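Local coordinates for putative glycosyltransferase (Mannosyltransferase) involved in glycosylating the PBCV-1 major capsid protein (Paramecium bursaria Chlorella virus 1, PDB 2P6W), which probably transfers a sugar from a nucleotide donor during glycosylation of the viral major capsid protein, this chain being its manganese-binding N-terminal domain, at residues S72-Y84 / N121-E133. Residues are numbered along the deposited sequence; the frame is centred on the assembly and turned at random.
Sequences STEWFLWLDSDVY and NTGVKFVHKDALE. With MN (manganese (II) ion), chain B.
F76 and V127 bond to each other twice through their backbones, as do W78 and K125, and strands 75-79 and 124-128 thereby pair antiparallel. The bond from V127 N to F76 O is short and nearly straight, 2.7 Å and 171°. D80 N to G123 O and K129 N to E74 O extend the ladder at its two ends.

W75, L77, L79, V124, F126 and H128 lie on one face of the sheet. Their contacts are aromatic, CH-pi and aliphatic. Methyl CD1 of L77 sits over the centre of the F126 ring, 3.6 Å from the centroid. L77 CG is anti to the backbone N (chi1 172°), which lays this side chain alongside F126. The H128 imidazole turns its edge to a face of W75 in a T-shaped stack, planes at 86°. H128 CB lies over the same indole six-membered ring. On the sheet face that carries F76, W78, K125 and V127, L132 CD2 rests over the F76 ring, 3.8 Å from F76 CE2.

Polar and metal contacts gather at the DxD motif. D80 OD2 and D82 OD2 both bind manganese, D82 OD2 at 2.1 Å, and H195 completes the protein ligands. The D80 carboxylate packs against G123, with OD1 3.4 Å from G123 CA. W78 NE1 gives an in-plane bond of 2.9 Å to the anti lone pair of D80 OD1. R59 also salt-bridges this oxygen. With manganese on OD2, these two partners of OD1 probably fix how the carboxylate is turned.

The pair is central in the mixed sheet of this GT-A-type domain. Strand 8-13 flanks 75-79, and strand 107-110 flanks 124-128. Helix 59-69 packs on F76, W78 and L132, while strand 193-195 meets L77 and V83 from the second sheet.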
loop_
_atom_site.group_PDB
_atom_site.type_symbol
_atom_site.label_atom_id
_atom_site.label_comp_id
_atom_site.label_asym_id
_atom_site.label_seq_id
_atom_site.Cartn_x
_atom_site.Cartn_y
_atom_site.Cartn_z
ATOM N N SER A 72 -13.999 1.312 -13.298
ATOM C CA SER A 72 -14.902 0.287 -12.753
ATOM C C SER A 72 -14.423 -0.295 -11.414
ATOM O O SER A 72 -15.076 -1.173 -10.840
ATOM C CB SER A 72 -15.125 -0.830 -13.776
ATOM O OG SER A 72 -15.776 -0.303 -14.919
ATOM N N THR A 73 -13.276 0.184 -10.937
ATOM C CA THR A 73 -12.686 -0.310 -9.677
ATOM C C THR A 73 -13.637 -0.183 -8.496
ATOM O O THR A 73 -14.280 0.850 -8.324
ATOM C CB THR A 73 -11.391 0.446 -9.334
ATOM O OG1 THR A 73 -10.493 0.405 -10.452
ATOM C CG2 THR A 73 -10.705 -0.180 -8.114
ATOM N N GLU A 74 -13.744 -1.244 -7.694
ATOM C CA GLU A 74 -14.445 -1.179 -6.414
ATOM C C GLU A 74 -13.478 -0.985 -5.261
ATOM O O GLU A 74 -13.734 -0.175 -4.372
ATOM C CB GLU A 74 -15.252 -2.444 -6.178
ATOM C CG GLU A 74 -16.358 -2.641 -7.188
ATOM C CD GLU A 74 -17.042 -3.970 -6.997
ATOM O OE1 GLU A 74 -17.836 -4.064 -6.037
ATOM O OE2 GLU A 74 -16.762 -4.908 -7.786
ATOM N N TRP A 75 -12.382 -1.747 -5.277
ATOM C CA TRP A 75 -11.330 -1.619 -4.261
ATOM C C TRP A 75 -9.993 -1.256 -4.875
ATOM O O TRP A 75 -9.529 -1.941 -5.798
ATOM C CB TRP A 75 -11.143 -2.923 -3.486
ATOM C CG TRP A 75 -12.217 -3.137 -2.468
ATOM C CD1 TRP A 75 -13.312 -3.943 -2.587
ATOM C CD2 TRP A 75 -12.313 -2.517 -1.186
ATOM N NE1 TRP A 75 -14.087 -3.855 -1.460
ATOM C CE2 TRP A 75 -13.496 -2.995 -0.577
ATOM C CE3 TRP A 75 -11.522 -1.606 -0.489
ATOM C CZ2 TRP A 75 -13.896 -2.595 0.699
ATOM C CZ3 TRP A 75 -11.937 -1.204 0.793
ATOM C CH2 TRP A 75 -13.104 -1.698 1.359
ATOM N N PHE A 76 -9.384 -0.194 -4.355
ATOM C CA PHE A 76 -8.023 0.200 -4.731
ATOM C C PHE A 76 -7.097 -0.323 -3.661
ATOM O O PHE A 76 -7.405 -0.232 -2.475
ATOM C CB PHE A 76 -7.896 1.722 -4.810
ATOM C CG PHE A 76 -8.702 2.315 -5.927
ATOM C CD1 PHE A 76 -8.161 2.431 -7.208
ATOM C CD2 PHE A 76 -10.012 2.733 -5.700
ATOM C CE1 PHE A 76 -8.912 2.958 -8.244
ATOM C CE2 PHE A 76 -10.776 3.268 -6.747
ATOM C CZ PHE A 76 -10.217 3.372 -8.023
ATOM N N LEU A 77 -5.975 -0.897 -4.077
ATOM C CA LEU A 77 -5.013 -1.432 -3.121
ATOM C C LEU A 77 -3.668 -0.766 -3.399
ATOM O O LEU A 77 -3.047 -1.037 -4.422
ATOM C CB LEU A 77 -4.915 -2.963 -3.267
ATOM C CG LEU A 77 -3.805 -3.639 -2.458
ATOM C CD1 LEU A 77 -3.923 -3.291 -0.968
ATOM C CD2 LEU A 77 -3.828 -5.142 -2.654
ATOM N N TRP A 78 -3.234 0.113 -2.496
ATOM C CA TRP A 78 -1.903 0.718 -2.595
ATOM C C TRP A 78 -0.862 -0.232 -2.007
ATOM O O TRP A 78 -1.058 -0.705 -0.888
ATOM C CB TRP A 78 -1.836 2.039 -1.797
ATOM C CG TRP A 78 -0.418 2.484 -1.675
ATOM C CD1 TRP A 78 0.433 2.275 -0.623
ATOM C CD2 TRP A 78 0.360 3.130 -2.693
ATOM N NE1 TRP A 78 1.687 2.762 -0.921
ATOM C CE2 TRP A 78 1.665 3.301 -2.181
ATOM C CE3 TRP A 78 0.078 3.587 -3.990
ATOM C CZ2 TRP A 78 2.693 3.902 -2.923
ATOM C CZ3 TRP A 78 1.101 4.203 -4.727
ATOM C CH2 TRP A 78 2.394 4.344 -4.192
ATOM N N LEU A 79 0.226 -0.483 -2.742
ATOM C CA LEU A 79 1.403 -1.183 -2.209
ATOM C C LEU A 79 2.637 -0.319 -2.395
ATOM O O LEU A 79 2.909 0.148 -3.521
ATOM C CB LEU A 79 1.646 -2.490 -2.978
ATOM C CG LEU A 79 0.516 -3.511 -2.994
ATOM C CD1 LEU A 79 0.956 -4.729 -3.802
ATOM C CD2 LEU A 79 0.032 -3.910 -1.603
ATOM N N ASP A 80 3.399 -0.109 -1.317
ATOM C CA ASP A 80 4.710 0.564 -1.434
ATOM C C ASP A 80 5.551 -0.190 -2.455
ATOM O O ASP A 80 5.384 -1.402 -2.629
ATOM C CB ASP A 80 5.484 0.519 -0.112
ATOM C CG ASP A 80 4.994 1.528 0.910
ATOM O OD1 ASP A 80 4.036 2.278 0.623
ATOM O OD2 ASP A 80 5.585 1.557 2.014
ATOM N N SER A 81 6.479 0.497 -3.108
ATOM C CA SER A 81 7.386 -0.195 -4.025
ATOM C C SER A 81 8.359 -1.136 -3.306
ATOM O O SER A 81 9.072 -1.915 -3.959
ATOM C CB SER A 81 8.161 0.810 -4.891
ATOM O OG SER A 81 8.842 1.748 -4.067
ATOM N N ASP A 82 8.364 -1.094 -1.974
ATOM C CA ASP A 82 9.175 -2.022 -1.189
ATOM C C ASP A 82 8.315 -3.201 -0.656
ATOM O O ASP A 82 8.721 -3.935 0.243
ATOM C CB ASP A 82 9.902 -1.278 -0.084
ATOM C CG ASP A 82 9.031 -0.232 0.593
ATOM O OD1 ASP A 82 9.106 0.962 0.205
ATOM O OD2 ASP A 82 8.269 -0.591 1.506
ATOM N N VAL A 83 7.142 -3.391 -1.258
ATOM C CA VAL A 83 6.288 -4.540 -0.935
ATOM C C VAL A 83 6.276 -5.486 -2.142
ATOM O O VAL A 83 6.232 -5.033 -3.282
ATOM C CB VAL A 83 4.833 -4.088 -0.602
ATOM C CG1 VAL A 83 3.922 -5.291 -0.494
ATOM C CG2 VAL A 83 4.795 -3.285 0.704
ATOM N N TYR A 84 6.328 -6.796 -1.912
ATOM C CA TYR A 84 6.192 -7.704 -3.053
ATOM C C TYR A 84 5.225 -8.837 -2.755
ATOM O O TYR A 84 4.778 -9.005 -1.628
ATOM C CB TYR A 84 7.546 -8.254 -3.488
ATOM C CG TYR A 84 8.228 -9.118 -2.454
ATOM C CD1 TYR A 84 8.087 -10.505 -2.464
ATOM C CD2 TYR A 84 9.052 -8.546 -1.484
ATOM C CE1 TYR A 84 8.721 -11.292 -1.518
ATOM C CE2 TYR A 84 9.704 -9.326 -0.528
ATOM C CZ TYR A 84 9.530 -10.708 -0.549
ATOM O OH TYR A 84 10.176 -11.485 0.384
ATOM N N ASN A 121 0.297 0.694 9.674
ATOM C CA ASN A 121 1.334 0.850 8.667
ATOM C C ASN A 121 0.668 0.846 7.297
ATOM O O ASN A 121 0.092 -0.171 6.893
ATOM C CB ASN A 121 2.342 -0.288 8.798
ATOM C CG ASN A 121 3.445 -0.201 7.781
ATOM O OD1 ASN A 121 3.202 -0.270 6.568
ATOM N ND2 ASN A 121 4.685 -0.117 8.264
ATOM N N THR A 122 0.745 1.983 6.593
ATOM C CA THR A 122 -0.015 2.151 5.352
ATOM C C THR A 122 0.783 1.785 4.100
ATOM O O THR A 122 0.415 2.179 2.991
ATOM C CB THR A 122 -0.586 3.584 5.217
ATOM O OG1 THR A 122 0.469 4.536 5.388
ATOM C CG2 THR A 122 -1.715 3.831 6.248
ATOM N N GLY A 123 1.838 0.983 4.280
ATOM C CA GLY A 123 2.595 0.434 3.149
ATOM C C GLY A 123 1.723 -0.488 2.302
ATOM O O GLY A 123 2.016 -0.743 1.127
ATOM N N VAL A 124 0.659 -1.003 2.920
ATOM C CA VAL A 124 -0.410 -1.765 2.248
ATOM C C VAL A 124 -1.724 -1.173 2.754
ATOM O O VAL A 124 -1.942 -1.129 3.967
ATOM C CB VAL A 124 -0.376 -3.266 2.626
ATOM C CG1 VAL A 124 -1.491 -4.002 1.910
ATOM C CG2 VAL A 124 0.984 -3.881 2.229
ATOM N N LYS A 125 -2.576 -0.707 1.838
ATOM C CA LYS A 125 -3.774 0.045 2.233
ATOM C C LYS A 125 -4.855 -0.164 1.188
ATOM O O LYS A 125 -4.646 0.128 0.000
ATOM C CB LYS A 125 -3.450 1.549 2.337
ATOM C CG LYS A 125 -4.630 2.435 2.697
ATOM C CD LYS A 125 -4.238 3.925 2.765
ATOM C CE LYS A 125 -3.955 4.518 1.381
ATOM N NZ LYS A 125 -3.951 6.051 1.451
ATOM N N PHE A 126 -6.001 -0.685 1.632
ATOM C CA PHE A 126 -7.176 -0.883 0.784
ATOM C C PHE A 126 -8.085 0.313 0.928
ATOM O O PHE A 126 -8.437 0.688 2.042
ATOM C CB PHE A 126 -7.983 -2.103 1.243
ATOM C CG PHE A 126 -7.338 -3.431 0.948
ATOM C CD1 PHE A 126 -7.749 -4.177 -0.146
ATOM C CD2 PHE A 126 -6.366 -3.970 1.803
ATOM C CE1 PHE A 126 -7.183 -5.438 -0.420
ATOM C CE2 PHE A 126 -5.792 -5.236 1.530
ATOM C CZ PHE A 126 -6.216 -5.961 0.428
ATOM N N VAL A 127 -8.482 0.882 -0.210
ATOM C CA VAL A 127 -9.335 2.068 -0.252
ATOM C C VAL A 127 -10.525 1.793 -1.176
ATOM O O VAL A 127 -10.336 1.532 -2.367
ATOM C CB VAL A 127 -8.566 3.282 -0.845
ATOM C CG1 VAL A 127 -9.414 4.550 -0.735
ATOM C CG2 VAL A 127 -7.233 3.478 -0.146
ATOM N N HIS A 128 -11.747 1.875 -0.642
ATOM C CA HIS A 128 -12.945 1.641 -1.437
ATOM C C HIS A 128 -13.131 2.804 -2.404
ATOM O O HIS A 128 -12.741 3.941 -2.094
ATOM C CB HIS A 128 -14.163 1.569 -0.526
ATOM C CG HIS A 128 -15.395 1.068 -1.209
ATOM N ND1 HIS A 128 -16.322 1.916 -1.781
ATOM C CD2 HIS A 128 -15.854 -0.187 -1.422
ATOM C CE1 HIS A 128 -17.295 1.205 -2.318
ATOM N NE2 HIS A 128 -17.039 -0.076 -2.114
ATOM N N LYS A 129 -13.739 2.532 -3.558
ATOM C CA LYS A 129 -13.983 3.599 -4.530
ATOM C C LYS A 129 -14.696 4.804 -3.935
ATOM O O LYS A 129 -14.492 5.925 -4.400
ATOM C CB LYS A 129 -14.736 3.088 -5.761
ATOM C CG LYS A 129 -16.089 2.529 -5.467
ATOM C CD LYS A 129 -17.033 2.722 -6.663
ATOM C CE LYS A 129 -18.383 2.056 -6.418
ATOM N NZ LYS A 129 -19.260 2.802 -5.471
ATOM N N ASP A 130 -15.529 4.585 -2.918
ATOM C CA ASP A 130 -16.312 5.676 -2.331
ATOM C C ASP A 130 -15.471 6.537 -1.400
ATOM O O ASP A 130 -15.980 7.511 -0.849
ATOM C CB ASP A 130 -17.564 5.156 -1.613
ATOM C CG ASP A 130 -18.626 4.647 -2.591
ATOM O OD1 ASP A 130 -18.658 5.112 -3.753
ATOM O OD2 ASP A 130 -19.448 3.801 -2.221
ATOM N N ALA A 131 -14.201 6.165 -1.228
ATOM C CA ALA A 131 -13.256 6.980 -0.456
ATOM C C ALA A 131 -12.273 7.746 -1.349
ATOM O O ALA A 131 -11.313 8.343 -0.846
ATOM C CB ALA A 131 -12.495 6.125 0.564
ATOM N N LEU A 132 -12.515 7.774 -2.663
ATOM C CA LEU A 132 -11.607 8.535 -3.531
ATOM C C LEU A 132 -11.605 10.019 -3.174
ATOM O O LEU A 132 -10.551 10.663 -3.209
ATOM C CB LEU A 132 -11.979 8.368 -4.998
ATOM C CG LEU A 132 -11.590 7.034 -5.618
ATOM C CD1 LEU A 132 -12.223 6.951 -7.006
ATOM C CD2 LEU A 132 -10.073 6.831 -5.715
ATOM N N GLU A 133 -12.763 10.557 -2.800
ATOM C CA GLU A 133 -12.817 11.987 -2.458
ATOM C C GLU A 133 -12.103 12.247 -1.135
ATOM O O GLU A 133 -11.543 13.326 -0.909
ATOM C CB GLU A 133 -14.271 12.451 -2.425
ATOM C CG GLU A 133 -14.852 12.546 -3.831
ATOM C CD GLU A 133 -14.274 13.713 -4.594
ATOM O OE1 GLU A 133 -14.273 14.838 -4.045
ATOM O OE2 GLU A 133 -13.824 13.499 -5.742
HETATM MN MN MN B . 7.374 0.703 2.852
#